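Beta-porphyranase A (Bacteroides plebeius, PDB 4AW7) cleaves the sulfated red-algal polysaccharide porphyran at the linkages between beta-D-galactose and alpha-L-galactose-6-sulfate, releasing mostly disaccharides. Local coordinates at residues Glu363-Val368 with Asn453-Leu458; Arg392-Leu397 with Val457-Val462; Asn420-Ser425 with Tyr436-Val441. All coordinates share one frame; numbering follows the deposited sequence.

Followed from the N terminus, the chain leaves helix 359-365 and its following turn at contact 1, and this contact closes a loop when strand 454-462 returns to pack against them. Contact 2 starts within that loop, at strand 392-399, and closes on the same strand 454-462, sharing Val457 and Leu458 with contact 1. Contact 3, a hairpin between strands 421-429 and 433-441, is nested inside both loops. Strand 454-462 thus lies between strands 392-399 and 421-429 in one sheet, with the helix of contact 1 on one face. The backbone of Val457 ties contacts 1 and 2 to contact 3, its O accepting from Arg424 N.

Contact 1: Glu363-Val368 with Asn453-Leu458; sequences ELWKNV and NQTIVL
Leu364, Trp365 and Val368 meet Thr455 and Val457 in a buried, apolar helix-on-sheet contact, made where helix 359-365 and the turn after it pack on the face of the sheet that carries Thr455 and Val457. No hydrogen bond crosses it. Leu364 divides its branches between the two strand residues: CG stands opposite the backbone N (chi1 174°), and CD1 reaches Val457 CG2 at 3.7 Å while CD2 reaches Thr455 CG2 at 3.8 Å. The same methyl, Val457 CG2, makes a CH-pi contact with the indole, lying 4.1 Å from the centroid of the Trp365 six-membered ring and only 4° off its normal. It is therefore gripped by the leucine and by a ring face. Replacing Leu364 with alanine would probably open a gap above Thr455 and Val457 and leave the valine methyl held by the indole with less support. Val457 CG1 turns to Val368 instead, meeting its CG2 at 4.1 Å. A type II beta turn, closed by the bond from Val368 N to Trp365 O, brings Val368 there and sets its CG1 at the indole edge. Asn298 of helix 293-305 accepts from Trp365 NE1, and Asp398 pairs with Thr455 OG1. Strand 392-399 adds Ala396 against both Trp365 and Val457, while Arg424 of strand 421-429 reaches the end of the helix.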
ATOM      1  N   GLU A 363      -7.515  16.201  -6.564  1.00  9.20           N
ATOM      2  CA  GLU A 363      -7.362  17.659  -6.422  1.00  9.75           C
ATOM      3  C   GLU A 363      -6.485  17.987  -5.204  1.00  9.40           C
ATOM      4  O   GLU A 363      -5.569  18.806  -5.288  1.00  9.84           O
ATOM      5  CB  GLU A 363      -8.720  18.335  -6.287  1.00 10.98           C
ATOM      6  CG  GLU A 363      -8.608  19.863  -6.401  1.00 13.67           C
ATOM      7  CD  GLU A 363      -8.274  20.283  -7.850  1.00 16.74           C
ATOM      8  OE1 GLU A 363      -9.021  19.906  -8.709  1.00 20.46           O
ATOM      9  OE2 GLU A 363      -7.248  20.964  -8.154  1.00 21.33           O
ATOM     10  N   LEU A 364      -6.733  17.297  -4.092  1.00  8.73           N
ATOM     11  CA  LEU A 364      -6.024  17.570  -2.863  1.00  8.41           C
ATOM     12  C   LEU A 364      -4.507  17.424  -3.060  1.00  8.60           C
ATOM     13  O   LEU A 364      -3.720  18.190  -2.484  1.00  8.84           O
ATOM     14  CB  LEU A 364      -6.496  16.577  -1.777  1.00  8.50           C
ATOM     15  CG  LEU A 364      -5.808  16.570  -0.427  1.00  8.67           C
ATOM     16  CD1 LEU A 364      -6.077  17.913   0.281  1.00 10.95           C
ATOM     17  CD2 LEU A 364      -6.263  15.404   0.426  1.00  9.99           C
ATOM     18  N   TRP A 365      -4.116  16.407  -3.817  1.00  8.28           N
ATOM     19  CA  TRP A 365      -2.723  16.077  -4.034  1.00  8.31           C
ATOM     20  C   TRP A 365      -2.136  16.627  -5.317  1.00  8.75           C
ATOM     21  O   TRP A 365      -0.992  16.367  -5.656  1.00  8.53           O
ATOM     22  CB  TRP A 365      -2.550  14.553  -3.957  1.00  8.18           C
ATOM     23  CG  TRP A 365      -2.795  14.024  -2.567  1.00  7.93           C
ATOM     24  CD1 TRP A 365      -3.913  13.434  -2.099  1.00  8.30           C
ATOM     25  CD2 TRP A 365      -1.885  14.107  -1.465  1.00  7.96           C
ATOM     26  NE1 TRP A 365      -3.766  13.140  -0.772  1.00  8.48           N
ATOM     27  CE2 TRP A 365      -2.519  13.538  -0.360  1.00  8.75           C
ATOM     28  CE3 TRP A 365      -0.583  14.571  -1.329  1.00  8.20           C
ATOM     29  CZ2 TRP A 365      -1.889  13.417   0.879  1.00  9.41           C
ATOM     30  CZ3 TRP A 365       0.035  14.465  -0.077  1.00  9.66           C
ATOM     31  CH2 TRP A 365      -0.629  13.863   0.989  1.00 10.20           C
ATOM     32  N   LYS A 366      -2.898  17.433  -6.051  1.00  9.60           N
ATOM     33  CA  LYS A 366      -2.401  17.914  -7.333  1.00 10.47           C
ATOM     34  C   LYS A 366      -1.159  18.786  -7.129  1.00  9.10           C
ATOM     35  O   LYS A 366      -1.065  19.574  -6.186  1.00 11.09           O
ATOM     36  CB  LYS A 366      -3.499  18.681  -8.091  1.00 12.75           C
ATOM     37  CG  LYS A 366      -3.115  19.004  -9.565  1.00 15.23           C
ATOM     38  CD  LYS A 366      -4.305  19.678 -10.260  1.00 16.81           C
ATOM     39  CE  LYS A 366      -3.961  20.433 -11.552  1.00 18.49           C
ATOM     40  NZ  LYS A 366      -5.172  20.877 -12.229  1.00 21.73           N
ATOM     41  N   ASN A 367      -0.188  18.606  -8.000  1.00  9.59           N
ATOM     42  CA  ASN A 367       1.098  19.318  -7.961  1.00  9.73           C
ATOM     43  C   ASN A 367       2.039  18.948  -6.848  1.00  9.25           C
ATOM     44  O   ASN A 367       3.177  19.385  -6.853  1.00 11.01           O
ATOM     45  CB  ASN A 367       0.906  20.849  -8.066  1.00 11.15           C
ATOM     46  CG  ASN A 367       0.319  21.252  -9.432  1.00 14.96           C
ATOM     47  OD1 ASN A 367       0.920  20.977 -10.457  1.00 20.83           O
ATOM     48  ND2 ASN A 367      -0.831  21.853  -9.416  1.00 24.79           N
ATOM     49  N   VAL A 368       1.607  18.103  -5.913  1.00  8.33           N
ATOM     50  CA  VAL A 368       2.467  17.732  -4.799  1.00  8.32           C
ATOM     51  C   VAL A 368       3.579  16.820  -5.318  1.00  8.92           C
ATOM     52  O   VAL A 368       3.328  15.767  -5.885  1.00  9.41           O
ATOM     53  CB  VAL A 368       1.699  17.050  -3.652  1.00  7.99           C
ATOM     54  CG1 VAL A 368       2.658  16.567  -2.551  1.00  9.52           C
ATOM     55  CG2 VAL A 368       0.615  17.978  -3.087  1.00  9.49           C
ATOM     56  N   ASN A 453     -11.112  11.791   9.542  1.00 11.51           N
ATOM     57  CA  ASN A 453     -11.395  11.699   8.110  1.00 11.72           C
ATOM     58  C   ASN A 453     -11.233  12.993   7.336  1.00 11.67           C
ATOM     59  O   ASN A 453     -11.769  13.158   6.239  1.00 11.63           O
ATOM     60  CB  ASN A 453     -12.752  11.040   7.872  1.00 12.62           C
ATOM     61  CG  ASN A 453     -12.842   9.663   8.475  1.00 14.97           C
ATOM     62  OD1 ASN A 453     -11.904   8.874   8.412  1.00 15.33           O
ATOM     63  ND2 ASN A 453     -13.931   9.397   9.168  1.00 19.52           N
ATOM     64  N   GLN A 454     -10.437  13.899   7.905  1.00 12.39           N
ATOM     65  CA  GLN A 454      -9.995  15.085   7.226  1.00 11.89           C
ATOM     66  C   GLN A 454      -8.497  14.951   6.962  1.00 11.27           C
ATOM     67  O   GLN A 454      -7.735  14.518   7.824  1.00 11.84           O
ATOM     68  CB  GLN A 454     -10.272  16.350   8.058  1.00 12.39           C
ATOM     69  CG  GLN A 454      -9.784  17.620   7.419  1.00 12.24           C
ATOM     70  CD  GLN A 454     -10.001  18.857   8.304  1.00 12.88           C
ATOM     71  OE1 GLN A 454     -10.053  18.759   9.509  1.00 11.83           O
ATOM     72  NE2 GLN A 454     -10.011  20.039   7.688  1.00 16.63           N
ATOM     73  N   THR A 455      -8.106  15.313   5.747  1.00  9.89           N
ATOM     74  CA  THR A 455      -6.721  15.423   5.333  1.00  9.16           C
ATOM     75  C   THR A 455      -6.488  16.848   4.838  1.00  9.08           C
ATOM     76  O   THR A 455      -7.310  17.380   4.072  1.00  9.48           O
ATOM     77  CB  THR A 455      -6.395  14.395   4.249  1.00  9.63           C
ATOM     78  OG1 THR A 455      -6.836  13.108   4.701  1.00 11.04           O
ATOM     79  CG2 THR A 455      -4.940  14.384   3.871  1.00 10.35           C
ATOM     80  N   ILE A 456      -5.373  17.422   5.238  1.00  8.94           N
ATOM     81  CA  ILE A 456      -5.015  18.797   4.897  1.00  8.96           C
ATOM     82  C   ILE A 456      -3.686  18.779   4.136  1.00  8.62           C
ATOM     83  O   ILE A 456      -2.737  18.078   4.517  1.00  9.46           O
ATOM     84  CB  ILE A 456      -4.885  19.672   6.212  1.00 10.69           C
ATOM     85  CG1 ILE A 456      -6.274  19.816   6.882  1.00 12.76           C
ATOM     86  CG2 ILE A 456      -4.254  21.038   5.967  1.00 11.19           C
ATOM     87  CD1 ILE A 456      -6.244  20.306   8.339  1.00 14.96           C
ATOM     88  N   VAL A 457      -3.600  19.581   3.090  1.00  8.83           N
ATOM     89  CA  VAL A 457      -2.358  19.856   2.392  1.00  8.65           C
ATOM     90  C   VAL A 457      -2.176  21.364   2.358  1.00  8.95           C
ATOM     91  O   VAL A 457      -3.027  22.100   1.822  1.00 10.31           O
ATOM     92  CB  VAL A 457      -2.352  19.253   0.962  1.00  8.45           C
ATOM     93  CG1 VAL A 457      -1.139  19.699   0.175  1.00 11.56           C
ATOM     94  CG2 VAL A 457      -2.432  17.744   1.012  1.00  9.95           C
ATOM     95  N   LEU A 458      -1.101  21.814   2.984  1.00  9.20           N
ATOM     96  CA  LEU A 458      -0.669  23.202   2.922  1.00  9.71           C
ATOM     97  C   LEU A 458       0.358  23.344   1.806  1.00 10.26           C
ATOM     98  O   LEU A 458       1.280  22.528   1.684  1.00 10.75           O
ATOM     99  CB  LEU A 458      -0.019  23.572   4.241  1.00 10.69           C
ATOM    100  CG  LEU A 458      -0.925  23.566   5.472  1.00 12.76           C
ATOM    101  CD1 LEU A 458      -0.124  23.489   6.756  1.00 16.98           C
ATOM    102  CD2 LEU A 458      -1.774  24.808   5.494  1.00 18.34           C
TER

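Contact 2: Arg392-Leu397 with Val457-Val462; sequences RLYIAL and VLVADV
Strands 392-397 and 457-462 run antiparallel, from Arg392 opposite Asp461 to Ala396 opposite Val457, with axes 4.5 Å apart at their closest and directions 150° apart. Leu393 with Ala460 and Ile395 with Leu458 are the hydrogen-bonded pairs, each joined by two backbone bonds of 2.8 to 2.9 Å between its N and O atoms. CA-H...O contacts run between them. On the face carrying Arg392, Tyr394 and Ala396, the arginine folds back, bending at chi2 and chi3 so that its guanidinium lies across the neighbouring strand. There NH1 forms a salt bridge with Asp461 OD1 at 2.7 Å, approaching from above the carboxylate plane, and the two planar groups are turned 54° apart. The other carboxylate oxygen, OD2, accepts from Asn420 ND2, which should help to fix the acid's rotation. Val459 CG1 lies over one guanidinium face, tightly, 3.2 Å from Arg392 NH2, and also touches Tyr394 CE1 at 3.6 Å; the tyrosine and valine side chains run side by side. A water accepts weakly from Arg392 NH1 and donates to Val459 O. Further along, Ala396 CB meets Val457 CG2 at 4.0 Å. The opposite face, with Leu393, Ile395, Leu458 and Ala460, is apolar, and Ile395 and Leu458 touch through their CB atoms. At the end of the pair, Val462 CG1 comes to 4.0 Å from Leu393 CB. With strand 382-389 beyond 392-399 and strand 421-429 beyond 454-462, this pair belongs to the interior of a twisted, largely antiparallel sheet, as expected of the porphyranase beta-sandwich domain.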
ATOM      1  N   ARG A 392       8.639  25.630  -3.908  1.00 14.34           N
ATOM      2  CA  ARG A 392       7.343  25.303  -3.351  1.00 13.32           C
ATOM      3  C   ARG A 392       7.516  24.231  -2.255  1.00 11.12           C
ATOM      4  O   ARG A 392       8.306  23.293  -2.400  1.00 11.73           O
ATOM      5  CB  ARG A 392       6.440  24.774  -4.439  1.00 15.57           C
ATOM      6  CG  ARG A 392       6.085  25.792  -5.500  1.00 22.33           C
ATOM      7  CD  ARG A 392       5.165  26.878  -4.946  1.00 29.62           C
ATOM      8  NE  ARG A 392       3.781  26.563  -5.213  1.00 34.98           N
ATOM      9  CZ  ARG A 392       2.731  27.251  -4.776  1.00 39.52           C
ATOM     10  NH1 ARG A 392       2.881  28.299  -3.970  1.00 41.84           N
ATOM     11  NH2 ARG A 392       1.504  26.858  -5.125  1.00 40.99           N
ATOM     12  N   LEU A 393       6.803  24.411  -1.161  1.00 10.48           N
ATOM     13  CA  LEU A 393       6.760  23.501  -0.024  1.00 10.17           C
ATOM     14  C   LEU A 393       5.332  22.979   0.140  1.00  9.63           C
ATOM     15  O   LEU A 393       4.371  23.738   0.099  1.00 10.50           O
ATOM     16  CB  LEU A 393       7.178  24.255   1.231  1.00 11.54           C
ATOM     17  CG  LEU A 393       7.245  23.461   2.536  1.00 12.84           C
ATOM     18  CD1 LEU A 393       8.298  22.340   2.497  1.00 13.86           C
ATOM     19  CD2 LEU A 393       7.515  24.448   3.726  1.00 14.96           C
ATOM     20  N   TYR A 394       5.228  21.658   0.328  1.00  8.30           N
ATOM     21  CA  TYR A 394       3.963  20.959   0.553  1.00  8.42           C
ATOM     22  C   TYR A 394       4.029  20.276   1.896  1.00  8.73           C
ATOM     23  O   TYR A 394       4.987  19.545   2.153  1.00 10.01           O
ATOM     24  CB  TYR A 394       3.681  19.913  -0.542  1.00  9.41           C
ATOM     25  CG  TYR A 394       3.743  20.490  -1.925  1.00  9.28           C
ATOM     26  CD1 TYR A 394       2.620  21.086  -2.482  1.00 10.94           C
ATOM     27  CD2 TYR A 394       4.903  20.438  -2.685  1.00 10.26           C
ATOM     28  CE1 TYR A 394       2.656  21.634  -3.731  1.00 13.11           C
ATOM     29  CE2 TYR A 394       4.933  20.993  -3.982  1.00 11.93           C
ATOM     30  CZ  TYR A 394       3.805  21.624  -4.467  1.00 13.33           C
ATOM     31  OH  TYR A 394       3.867  22.193  -5.745  1.00 17.77           O
ATOM     32  N   ILE A 395       3.033  20.497   2.751  1.00  8.69           N
ATOM     33  CA  ILE A 395       2.975  19.859   4.098  1.00  9.22           C
ATOM     34  C   ILE A 395       1.604  19.227   4.215  1.00  8.87           C
ATOM     35  O   ILE A 395       0.605  19.897   3.992  1.00 10.20           O
ATOM     36  CB  ILE A 395       3.178  20.869   5.234  1.00  9.63           C
ATOM     37  CG1 ILE A 395       4.570  21.522   5.146  1.00 11.34           C
ATOM     38  CG2 ILE A 395       2.985  20.187   6.571  1.00 10.88           C
ATOM     39  CD1 ILE A 395       4.699  22.796   6.028  1.00 13.46           C
ATOM     40  N   ALA A 396       1.553  17.916   4.501  1.00  8.30           N
ATOM     41  CA  ALA A 396       0.301  17.181   4.561  1.00  8.32           C
ATOM     42  C   ALA A 396       0.106  16.543   5.916  1.00  7.82           C
ATOM     43  O   ALA A 396       1.063  16.041   6.495  1.00  8.60           O
ATOM     44  CB  ALA A 396       0.219  16.105   3.450  1.00  8.84           C
ATOM     45  N   LEU A 397      -1.146  16.549   6.373  1.00  8.00           N
ATOM     46  CA  LEU A 397      -1.544  15.952   7.665  1.00  8.27           C
ATOM     47  C   LEU A 397      -2.811  15.147   7.485  1.00  8.09           C
ATOM     48  O   LEU A 397      -3.741  15.573   6.806  1.00  8.59           O
ATOM     49  CB  LEU A 397      -1.781  17.038   8.738  1.00 10.24           C
ATOM     50  CG  LEU A 397      -0.618  17.983   8.993  1.00 11.77           C
ATOM     51  CD1 LEU A 397      -0.723  19.218   8.121  1.00 15.46           C
ATOM     52  CD2 LEU A 397      -0.469  18.258  10.506  1.00 15.15           C
ATOM     53  N   VAL A 457      -3.600  19.581   3.090  1.00  8.83           N
ATOM     54  CA  VAL A 457      -2.358  19.856   2.392  1.00  8.65           C
ATOM     55  C   VAL A 457      -2.176  21.364   2.358  1.00  8.95           C
ATOM     56  O   VAL A 457      -3.027  22.100   1.822  1.00 10.31           O
ATOM     57  CB  VAL A 457      -2.352  19.253   0.962  1.00  8.45           C
ATOM     58  CG1 VAL A 457      -1.139  19.699   0.175  1.00 11.56           C
ATOM     59  CG2 VAL A 457      -2.432  17.744   1.012  1.00  9.95           C
ATOM     60  N   LEU A 458      -1.101  21.814   2.984  1.00  9.20           N
ATOM     61  CA  LEU A 458      -0.669  23.202   2.922  1.00  9.71           C
ATOM     62  C   LEU A 458       0.358  23.344   1.806  1.00 10.26           C
ATOM     63  O   LEU A 458       1.280  22.528   1.684  1.00 10.75           O
ATOM     64  CB  LEU A 458      -0.019  23.572   4.241  1.00 10.69           C
ATOM     65  CG  LEU A 458      -0.925  23.566   5.472  1.00 12.76           C
ATOM     66  CD1 LEU A 458      -0.124  23.489   6.756  1.00 16.98           C
ATOM     67  CD2 LEU A 458      -1.774  24.808   5.494  1.00 18.34           C
ATOM     68  N   VAL A 459       0.178  24.379   0.984  1.00 11.50           N
ATOM     69  CA  VAL A 459       1.051  24.668  -0.152  1.00 12.44           C
ATOM     70  C   VAL A 459       1.581  26.069   0.072  1.00 13.44           C
ATOM     71  O   VAL A 459       0.813  26.995   0.376  1.00 15.68           O
ATOM     72  CB  VAL A 459       0.317  24.573  -1.491  1.00 13.49           C
ATOM     73  CG1 VAL A 459       1.295  24.832  -2.677  1.00 16.27           C
ATOM     74  CG2 VAL A 459      -0.407  23.263  -1.600  1.00 14.96           C
ATOM     75  N   ALA A 460       2.886  26.235  -0.041  1.00 12.94           N
ATOM     76  CA  ALA A 460       3.475  27.555   0.207  1.00 14.61           C
ATOM     77  C   ALA A 460       4.682  27.778  -0.668  1.00 14.69           C
ATOM     78  O   ALA A 460       5.267  26.823  -1.196  1.00 14.80           O
ATOM     79  CB  ALA A 460       3.879  27.654   1.669  1.00 14.94           C
ATOM     80  N   ASP A 461       5.074  29.044  -0.821  1.00 14.94           N
ATOM     81  CA  ASP A 461       6.340  29.379  -1.451  1.00 14.93           C
ATOM     82  C   ASP A 461       7.397  29.372  -0.413  1.00 15.73           C
ATOM     83  O   ASP A 461       7.164  29.749   0.723  1.00 17.66           O
ATOM     84  CB  ASP A 461       6.324  30.776  -2.107  1.00 15.46           C
ATOM     85  CG  ASP A 461       5.360  30.901  -3.256  1.00 18.01           C
ATOM     86  OD1 ASP A 461       4.989  29.901  -3.854  1.00 23.78           O
ATOM     87  OD2 ASP A 461       4.997  32.066  -3.598  1.00 23.51           O
ATOM     88  N   VAL A 462       8.581  28.909  -0.801  1.00 17.16           N
ATOM     89  CA  VAL A 462       9.699  28.835   0.110  1.00 18.61           C
ATOM     90  C   VAL A 462      10.918  29.337  -0.648  1.00 21.70           C
ATOM     91  O   VAL A 462      11.154  28.960  -1.790  1.00 22.08           O
ATOM     92  CB  VAL A 462       9.895  27.366   0.667  1.00 18.10           C
ATOM     93  CG1 VAL A 462      10.097  26.333  -0.446  1.00 19.73           C
ATOM     94  CG2 VAL A 462      11.042  27.349   1.659  1.00 20.57           C
TER
HETATM   95  O   HOH W   1       0.133  28.658  -2.027  1.00 23.18           O

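Contact 3: Asn420-Ser425 with Tyr436-Val441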
ATOM      1  N   ASN A 420       2.906  33.037   1.033  1.00 15.83           N
ATOM      2  CA  ASN A 420       1.846  32.650   0.099  1.00 15.86           C
ATOM      3  C   ASN A 420       1.269  31.255   0.398  1.00 14.76           C
ATOM      4  O   ASN A 420       1.207  30.367  -0.457  1.00 16.33           O
ATOM      5  CB  ASN A 420       2.322  32.765  -1.323  1.00 17.85           C
ATOM      6  CG  ASN A 420       2.738  34.164  -1.648  1.00 21.35           C
ATOM      7  OD1 ASN A 420       2.119  35.124  -1.160  1.00 26.36           O
ATOM      8  ND2 ASN A 420       3.811  34.304  -2.401  1.00 27.03           N
ATOM      9  N   VAL A 421       0.852  31.087   1.631  1.00 13.87           N
ATOM     10  CA  VAL A 421       0.314  29.816   2.102  1.00 13.30           C
ATOM     11  C   VAL A 421      -1.132  29.636   1.656  1.00 13.39           C
ATOM     12  O   VAL A 421      -1.992  30.520   1.822  1.00 14.29           O
ATOM     13  CB  VAL A 421       0.403  29.719   3.638  1.00 13.54           C
ATOM     14  CG1 VAL A 421      -0.122  28.376   4.138  1.00 15.29           C
ATOM     15  CG2 VAL A 421       1.864  29.939   4.134  1.00 16.35           C
ATOM     16  N   THR A 422      -1.406  28.453   1.107  1.00 12.81           N
ATOM     17  CA  THR A 422      -2.756  28.018   0.749  1.00 13.08           C
ATOM     18  C   THR A 422      -3.050  26.700   1.480  1.00 11.61           C
ATOM     19  O   THR A 422      -2.206  25.799   1.565  1.00 14.40           O
ATOM     20  CB  THR A 422      -2.919  27.881  -0.763  1.00 15.16           C
ATOM     21  OG1 THR A 422      -2.604  29.134  -1.407  1.00 19.89           O
ATOM     22  CG2 THR A 422      -4.286  27.454  -1.139  1.00 17.39           C
ATOM     23  N   LYS A 423      -4.233  26.604   2.035  1.00 11.28           N
ATOM     24  CA  LYS A 423      -4.659  25.422   2.742  1.00 11.05           C
ATOM     25  C   LYS A 423      -5.698  24.681   1.925  1.00 11.18           C
ATOM     26  O   LYS A 423      -6.782  25.226   1.635  1.00 12.64           O
ATOM     27  CB  LYS A 423      -5.252  25.780   4.108  1.00 12.32           C
ATOM     28  CG  LYS A 423      -5.733  24.583   4.857  1.00 13.63           C
ATOM     29  CD  LYS A 423      -6.155  24.865   6.279  1.00 17.23           C
ATOM     30  CE  LYS A 423      -7.320  25.806   6.341  1.00 19.95           C
ATOM     31  NZ  LYS A 423      -8.624  25.214   5.949  1.00 19.20           N
ATOM     32  N   ARG A 424      -5.404  23.437   1.567  1.00 10.47           N
ATOM     33  CA  ARG A 424      -6.388  22.528   0.991  1.00 10.44           C
ATOM     34  C   ARG A 424      -6.887  21.579   2.068  1.00  9.49           C
ATOM     35  O   ARG A 424      -6.115  21.044   2.840  1.00 10.12           O
ATOM     36  CB  ARG A 424      -5.740  21.704  -0.112  1.00 10.23           C
ATOM     37  CG  ARG A 424      -4.998  22.502  -1.198  1.00 10.36           C
ATOM     38  CD  ARG A 424      -4.284  21.571  -2.136  1.00 11.19           C
ATOM     39  NE  ARG A 424      -3.536  22.282  -3.151  1.00 11.58           N
ATOM     40  CZ  ARG A 424      -2.776  21.675  -4.052  1.00 11.39           C
ATOM     41  NH1 ARG A 424      -2.692  20.354  -4.056  1.00 11.20           N
ATOM     42  NH2 ARG A 424      -2.067  22.359  -4.922  1.00 13.62           N
ATOM     43  N   SER A 425      -8.187  21.346   2.089  1.00 10.90           N
ATOM     44  CA  SER A 425      -8.815  20.467   3.061  1.00 10.76           C
ATOM     45  C   SER A 425      -9.825  19.565   2.382  1.00 10.93           C
ATOM     46  O   SER A 425     -10.703  20.059   1.698  1.00 12.46           O
ATOM     47  CB  SER A 425      -9.530  21.284   4.119  1.00 11.40           C
ATOM     48  OG  SER A 425     -10.283  20.461   4.957  1.00 14.71           O
ATOM     49  N   TYR A 436     -14.609  19.744   0.218  1.00 13.84           N
ATOM     50  CA  TYR A 436     -13.284  20.131  -0.242  1.00 13.80           C
ATOM     51  C   TYR A 436     -13.210  21.634  -0.322  1.00 13.95           C
ATOM     52  O   TYR A 436     -14.032  22.267  -0.995  1.00 15.71           O
ATOM     53  CB  TYR A 436     -12.959  19.513  -1.617  1.00 14.18           C
ATOM     54  CG  TYR A 436     -11.554  19.869  -2.035  1.00 13.68           C
ATOM     55  CD1 TYR A 436     -10.473  19.178  -1.517  1.00 12.82           C
ATOM     56  CD2 TYR A 436     -11.298  20.934  -2.878  1.00 14.42           C
ATOM     57  CE1 TYR A 436      -9.212  19.523  -1.836  1.00 12.62           C
ATOM     58  CE2 TYR A 436     -10.009  21.283  -3.229  1.00 13.63           C
ATOM     59  CZ  TYR A 436      -8.955  20.563  -2.685  1.00 13.14           C
ATOM     60  OH  TYR A 436      -7.649  20.883  -2.965  1.00 14.17           O
ATOM     61  N   THR A 437     -12.200  22.207   0.316  1.00 13.85           N
ATOM     62  CA  THR A 437     -11.964  23.656   0.285  1.00 13.97           C
ATOM     63  C   THR A 437     -10.500  23.976   0.013  1.00 13.72           C
ATOM     64  O   THR A 437      -9.594  23.192   0.352  1.00 12.73           O
ATOM     65  CB  THR A 437     -12.413  24.325   1.605  1.00 15.16           C
ATOM     66  OG1 THR A 437     -11.636  23.803   2.691  1.00 17.33           O
ATOM     67  CG2 THR A 437     -13.915  24.086   1.887  1.00 18.22           C
ATOM     68  N   GLU A 438     -10.273  25.142  -0.607  1.00 14.70           N
ATOM     69  CA  GLU A 438      -8.946  25.715  -0.790  1.00 15.30           C
ATOM     70  C   GLU A 438      -9.061  27.158  -0.313  1.00 15.72           C
ATOM     71  O   GLU A 438      -9.941  27.899  -0.780  1.00 18.04           O
ATOM     72  CB  GLU A 438      -8.537  25.669  -2.254  1.00 17.08           C
ATOM     73  CG  GLU A 438      -7.138  26.162  -2.595  1.00 21.97           C
ATOM     74  CD  GLU A 438      -6.733  25.820  -4.028  1.00 29.66           C
ATOM     75  OE1 GLU A 438      -7.609  25.464  -4.815  1.00 35.27           O
ATOM     76  OE2 GLU A 438      -5.539  25.888  -4.366  1.00 36.39           O
ATOM     77  N   GLN A 439      -8.208  27.534   0.632  1.00 14.84           N
ATOM     78  CA  GLN A 439      -8.226  28.860   1.261  1.00 16.24           C
ATOM     79  C   GLN A 439      -6.832  29.449   1.328  1.00 15.53           C
ATOM     80  O   GLN A 439      -5.862  28.790   1.710  1.00 16.46           O
ATOM     81  CB  GLN A 439      -8.760  28.724   2.686  1.00 16.61           C
ATOM     82  CG  GLN A 439     -10.187  28.194   2.697  1.00 19.79           C
ATOM     83  CD  GLN A 439     -10.639  27.733   4.052  1.00 21.79           C
ATOM     84  OE1 GLN A 439      -9.854  27.680   4.991  1.00 23.72           O
ATOM     85  NE2 GLN A 439     -11.949  27.407   4.172  1.00 24.01           N
ATOM     86  N   ASN A 440      -6.710  30.724   1.022  1.00 16.65           N
ATOM     87  CA  ASN A 440      -5.465  31.418   1.271  1.00 17.95           C
ATOM     88  C   ASN A 440      -5.445  31.782   2.736  1.00 17.44           C
ATOM     89  O   ASN A 440      -6.486  32.168   3.310  1.00 20.42           O
ATOM     90  CB  ASN A 440      -5.351  32.671   0.405  1.00 20.74           C
ATOM     91  CG  ASN A 440      -5.271  32.336  -1.067  1.00 24.44           C
ATOM     92  OD1 ASN A 440      -4.734  31.276  -1.452  1.00 31.57           O
ATOM     93  ND2 ASN A 440      -5.862  33.182  -1.897  1.00 32.08           N
ATOM     94  N   VAL A 441      -4.289  31.652   3.348  1.00 14.41           N
ATOM     95  CA  VAL A 441      -4.138  32.032   4.734  1.00 15.47           C
ATOM     96  C   VAL A 441      -2.914  32.954   4.833  1.00 14.00           C
ATOM     97  O   VAL A 441      -1.994  32.865   4.034  1.00 14.25           O
ATOM     98  CB  VAL A 441      -4.056  30.834   5.678  1.00 16.44           C
ATOM     99  CG1 VAL A 441      -5.327  29.956   5.565  1.00 20.15           C
ATOM    100  CG2 VAL A 441      -2.820  30.047   5.425  1.00 18.41           C
TER
HETATM  101  O   HOH W   2       0.611  33.349   3.437  1.00 21.61           O
HETATM  102  O   HOH W   3      -9.068  24.848   3.239  1.00 17.40           O
HETATM  103  O   HOH W   4      -3.330  25.054  -3.507  1.00 29.48           O
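Val421 meets Val441 near the open end of a beta hairpin, strands 421-429 and 433-441 of the beta-sandwich domain. Val421 CG1 presses on Val441 CG2 at 3.4 Å, tighter than usual for two carbons; Val441 N donates to Val421 O, and a water spans Val421 N and Val441 O. Next, Thr422 points to the other face, where its OG1 lies beside Asn440 OD1 at 3.0 Å and its CG2 packs against Glu438 CG at 3.5 Å. Lys423 pairs with Gln439 through two backbone bonds, and the side chains follow suit. Bent at chi3 and chi4, the lysine curls so that NZ donates to Gln439 OE1 at 2.9 Å, coming from 54° above the amide plane. Arg424, by contrast, runs extended alongside Tyr436, with CB and CD each 3.5 Å from Tyr436 OH. Its NE is too far from Glu438 OE2 for a salt bridge, but one water accepts from NE and donates to that carboxylate oxygen. The guanidinium is claimed beyond the hairpin, where NH1 donates to the carbonyls of Lys366 and Leu364; Tyr436 in turn meets the ring of Tyr360. Ser425 exchanges backbone bonds with Thr437 while its OG pairs with Gln454 NE2. Thr437 OG1 sits between its own backbone N and carbonyl carbon (chi1 62°), 3.6 Å from Ser425 CB, and lies 2.8 Å from a water that donates to Lys423 O and accepts from Lys423 NZ.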